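Long-range contact in uncharacterized protein Ta0194 (Thermoplasma acidophilum DSM 1728, PDB 3BDI), which is of unknown function but is probably a cytoplasmic serine-type hydrolase of the alpha/beta hydrolase superfamily, related to ABHD14: residues F8-K20 with A87-V99. Numbering follows the deposited sequence. Where two conformers were deposited one is given.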
# COMPACT_ATOMS: atom_id res chain seq x y z
N PHE A 8 -2.76 13.66 13.42
CA PHE A 8 -2.00 12.65 14.12
C PHE A 8 -2.95 11.75 14.88
O PHE A 8 -3.93 12.22 15.47
CB PHE A 8 -0.96 13.26 15.03
CG PHE A 8 0.09 14.03 14.30
CD1 PHE A 8 -0.09 15.37 13.94
CD2 PHE A 8 1.27 13.43 13.95
CE1 PHE A 8 0.87 16.01 13.20
CE2 PHE A 8 2.24 14.10 13.25
CZ PHE A 8 2.02 15.40 12.90
N ILE A 9 -2.71 10.45 14.79
CA ILE A 9 -3.50 9.38 15.44
C ILE A 9 -2.55 8.62 16.39
O ILE A 9 -1.34 8.50 16.12
CB ILE A 9 -4.19 8.44 14.38
CG1 ILE A 9 -5.25 7.54 15.03
CG2 ILE A 9 -3.15 7.67 13.54
CD1 ILE A 9 -6.20 6.96 14.06
N ASP A 10 -3.06 8.15 17.53
CA ASP A 10 -2.33 7.23 18.35
C ASP A 10 -2.59 5.84 17.90
O ASP A 10 -3.76 5.39 17.86
CB ASP A 10 -2.74 7.33 19.81
CG ASP A 10 -1.90 6.39 20.71
OD1 ASP A 10 -0.71 6.68 20.88
OD2 ASP A 10 -2.42 5.39 21.17
N VAL A 11 -1.53 5.11 17.57
CA VAL A 11 -1.59 3.69 17.26
C VAL A 11 -0.82 2.96 18.37
O VAL A 11 0.41 2.86 18.35
CB VAL A 11 -1.07 3.37 15.84
CG1 VAL A 11 -1.30 1.87 15.54
CG2 VAL A 11 -1.78 4.26 14.81
N ASN A 12 -1.54 2.50 19.38
CA ASN A 12 -0.97 1.78 20.52
C ASN A 12 0.28 2.43 21.08
O ASN A 12 1.25 1.76 21.39
CB ASN A 12 -0.75 0.31 20.20
CG ASN A 12 -2.04 -0.41 20.00
OD1 ASN A 12 -2.95 -0.30 20.83
ND2 ASN A 12 -2.17 -1.13 18.91
N GLY A 13 0.23 3.74 21.24
CA GLY A 13 1.30 4.46 21.91
C GLY A 13 2.28 5.16 20.98
O GLY A 13 3.15 5.90 21.43
N THR A 14 2.13 4.94 19.68
CA THR A 14 2.98 5.59 18.68
C THR A 14 2.19 6.67 17.98
O THR A 14 1.09 6.40 17.44
CB THR A 14 3.51 4.57 17.68
OG1 THR A 14 4.36 3.66 18.37
CG2 THR A 14 4.34 5.25 16.55
N ARG A 15 2.74 7.88 17.96
CA ARG A 15 2.11 9.02 17.32
C ARG A 15 2.33 9.04 15.80
O ARG A 15 3.42 9.37 15.33
CB ARG A 15 2.60 10.32 17.97
CG ARG A 15 1.90 11.60 17.54
CD ARG A 15 2.53 12.76 18.20
NE ARG A 15 1.89 14.05 17.95
CZ ARG A 15 2.34 14.96 17.09
NH1 ARG A 15 3.38 14.76 16.33
NH2 ARG A 15 1.68 16.12 17.01
N VAL A 16 1.30 8.68 15.06
CA VAL A 16 1.34 8.47 13.63
C VAL A 16 0.70 9.64 12.91
O VAL A 16 -0.43 10.00 13.22
CB VAL A 16 0.60 7.16 13.29
CG1 VAL A 16 0.49 6.95 11.79
CG2 VAL A 16 1.34 6.01 13.94
N PHE A 17 1.40 10.22 11.96
CA PHE A 17 0.81 11.18 11.04
C PHE A 17 0.05 10.45 9.96
O PHE A 17 0.52 9.46 9.41
CB PHE A 17 1.90 12.03 10.37
CG PHE A 17 1.36 13.00 9.34
CD1 PHE A 17 0.64 14.10 9.75
CD2 PHE A 17 1.60 12.83 7.97
CE1 PHE A 17 0.12 14.97 8.85
CE2 PHE A 17 1.10 13.71 7.04
CZ PHE A 17 0.37 14.82 7.50
N GLN A 18 -1.16 10.93 9.66
CA GLN A 18 -1.89 10.40 8.51
C GLN A 18 -2.64 11.45 7.75
O GLN A 18 -2.99 12.50 8.29
CB GLN A 18 -2.87 9.28 8.93
CG GLN A 18 -4.08 9.76 9.73
CD GLN A 18 -5.07 8.63 10.05
OE1 GLN A 18 -4.82 7.47 9.74
NE2 GLN A 18 -6.16 8.94 10.74
N ARG A 19 -2.90 11.12 6.51
CA ARG A 19 -3.77 11.89 5.60
C ARG A 19 -4.93 11.02 5.20
O ARG A 19 -4.74 9.85 4.91
CB ARG A 19 -2.98 12.30 4.38
CG ARG A 19 -1.59 12.86 4.71
CD ARG A 19 -0.84 13.24 3.47
NE ARG A 19 -1.31 14.51 2.91
CZ ARG A 19 -1.19 14.83 1.62
NH1 ARG A 19 -0.77 13.93 0.74
NH2 ARG A 19 -1.60 16.04 1.21
N LYS A 20 -6.15 11.58 5.20
CA LYS A 20 -7.30 10.76 4.85
C LYS A 20 -8.36 11.56 4.15
O LYS A 20 -8.45 12.74 4.38
CB LYS A 20 -7.89 10.07 6.09
CG LYS A 20 -8.54 11.02 7.05
CD LYS A 20 -8.97 10.31 8.33
CE LYS A 20 -9.78 11.23 9.24
NZ LYS A 20 -10.02 10.65 10.61
N ALA A 87 3.21 -5.84 9.61
CA ALA A 87 1.86 -6.42 9.55
C ALA A 87 1.02 -6.04 10.76
O ALA A 87 -0.17 -5.74 10.66
CB ALA A 87 1.96 -7.98 9.39
N GLU A 88 1.64 -6.11 11.94
CA GLU A 88 1.01 -5.62 13.18
C GLU A 88 0.60 -4.16 13.01
O GLU A 88 -0.54 -3.80 13.29
CB GLU A 88 1.94 -5.75 14.39
CG GLU A 88 2.26 -7.17 14.80
CD GLU A 88 1.04 -7.98 15.01
OE1 GLU A 88 0.15 -7.58 15.81
OE2 GLU A 88 0.99 -9.04 14.39
N PHE A 89 1.52 -3.34 12.50
CA PHE A 89 1.20 -1.94 12.30
C PHE A 89 -0.03 -1.77 11.42
O PHE A 89 -0.94 -1.03 11.76
CB PHE A 89 2.34 -1.15 11.68
CG PHE A 89 1.96 0.28 11.48
CD1 PHE A 89 1.83 1.13 12.53
CD2 PHE A 89 1.66 0.74 10.20
CE1 PHE A 89 1.39 2.43 12.32
CE2 PHE A 89 1.26 2.03 10.00
CZ PHE A 89 1.14 2.86 11.07
N ILE A 90 -0.06 -2.44 10.26
CA ILE A 90 -1.17 -2.21 9.34
C ILE A 90 -2.52 -2.64 9.94
O ILE A 90 -3.51 -1.90 9.88
CB ILE A 90 -0.90 -2.82 7.95
CG1 ILE A 90 0.27 -2.05 7.33
CG2 ILE A 90 -2.18 -2.80 7.08
CD1 ILE A 90 0.71 -2.50 5.93
N ARG A 91 -2.52 -3.81 10.58
CA ARG A 91 -3.72 -4.28 11.30
C ARG A 91 -4.17 -3.26 12.35
O ARG A 91 -5.34 -2.89 12.41
CB ARG A 91 -3.43 -5.61 11.96
CG ARG A 91 -4.64 -6.20 12.65
CD ARG A 91 -4.27 -7.44 13.37
NE ARG A 91 -3.83 -7.19 14.74
CZ ARG A 91 -2.57 -7.08 15.15
NH1 ARG A 91 -1.54 -7.13 14.31
NH2 ARG A 91 -2.33 -6.91 16.43
N ASP A 92 -3.22 -2.83 13.18
CA ASP A 92 -3.53 -1.92 14.30
C ASP A 92 -3.95 -0.54 13.83
O ASP A 92 -4.76 0.13 14.45
CB ASP A 92 -2.32 -1.83 15.24
CG ASP A 92 -2.07 -3.13 16.03
OD1 ASP A 92 -2.89 -4.07 15.92
OD2 ASP A 92 -1.01 -3.25 16.68
N TYR A 93 -3.34 -0.09 12.73
CA TYR A 93 -3.63 1.20 12.10
C TYR A 93 -5.05 1.22 11.52
O TYR A 93 -5.78 2.17 11.74
CB TYR A 93 -2.60 1.46 11.00
CG TYR A 93 -2.90 2.68 10.17
CD1 TYR A 93 -2.77 3.95 10.67
CD2 TYR A 93 -3.40 2.52 8.86
CE1 TYR A 93 -3.06 5.03 9.88
CE2 TYR A 93 -3.67 3.59 8.07
CZ TYR A 93 -3.54 4.87 8.59
OH TYR A 93 -3.83 5.97 7.82
N LEU A 94 -5.44 0.14 10.84
CA LEU A 94 -6.80 0.06 10.37
C LEU A 94 -7.79 0.05 11.55
O LEU A 94 -8.76 0.79 11.54
CB LEU A 94 -6.97 -1.17 9.48
CG LEU A 94 -6.26 -1.16 8.12
CD1 LEU A 94 -6.47 -2.50 7.43
CD2 LEU A 94 -6.77 -0.00 7.24
N LYS A 95 -7.48 -0.72 12.59
CA LYS A 95 -8.34 -0.79 13.79
C LYS A 95 -8.46 0.57 14.44
O LYS A 95 -9.54 0.98 14.86
CB LYS A 95 -7.78 -1.81 14.79
CG LYS A 95 -8.61 -1.97 16.08
CD LYS A 95 -8.07 -3.09 16.96
N ALA A 96 -7.36 1.31 14.53
CA ALA A 96 -7.41 2.64 15.14
C ALA A 96 -8.33 3.60 14.42
O ALA A 96 -8.88 4.51 15.02
CB ALA A 96 -5.99 3.24 15.26
N ASN A 97 -8.45 3.42 13.11
CA ASN A 97 -9.33 4.22 12.27
C ASN A 97 -10.75 3.64 12.16
O ASN A 97 -11.56 4.18 11.43
CB ASN A 97 -8.75 4.38 10.85
CG ASN A 97 -7.69 5.45 10.78
OD1 ASN A 97 -8.01 6.65 10.92
ND2 ASN A 97 -6.41 5.03 10.61
N GLY A 98 -11.02 2.54 12.87
CA GLY A 98 -12.37 1.99 12.87
C GLY A 98 -12.67 1.20 11.63
O GLY A 98 -13.85 0.99 11.29
N VAL A 99 -11.64 0.74 10.91
CA VAL A 99 -11.79 0.08 9.61
C VAL A 99 -11.61 -1.41 9.79
O VAL A 99 -10.56 -1.89 10.23
CB VAL A 99 -10.75 0.59 8.59
CG1 VAL A 99 -10.85 -0.23 7.28
CG2 VAL A 99 -10.95 2.08 8.37
O HOH W 1 -10.30 7.98 10.86
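Gln18 OE1 is gripped by two donors, Tyr93 OH from the helix at 2.6 Å and Asn97 ND2 from just past its C-terminal end at 3.0 Å. The Asn97 N-H arrives in the carbonyl plane on a lone pair, whereas the hydroxyl comes in tilted from that plane. In return Gln18 NE2 gives a hydrogen bond to Asn97 OD1 (2.9 Å, 161° at the hydrogen), so the two amides, only 22° from coplanar, come from opposite directions and pair through two hydrogen bonds. The Gln18 amide stands nearly upright to the Tyr93 ring. Asn97 ND2 lies above one face of that ring, toward its rim, and also reaches Tyr93 O, while a water links Asn97 OD1 to Lys20 NZ. Gln18 NE2 and Lys20 NZ are both held by Glu7 on the edge strand.

Beside this network the hairpin lays aliphatic side chains on the helix. With CG1 anti to its backbone N (chi1 -175°), Val11 sets that methyl 3.8 Å from Asp92 CB and turns CG2 to the edge of the Tyr93 ring. Val16 CG2 meets the Phe89 ring edge-on, and Ile9 CD1 rests 3.9 Å from Ala96 CB. At the turn, Asn12 and Asp92 share Tyr76 as a hydrogen-bonding partner.

The N-terminal hairpin of this alpha/beta hydrolase fold thus joins helix 83-96 by apolar packing and a reciprocal amide pair. Flanking partners set which way round the pair sits, and the buried polar ends of Gln18 and Tyr93 are satisfied without a charge pair across the contact.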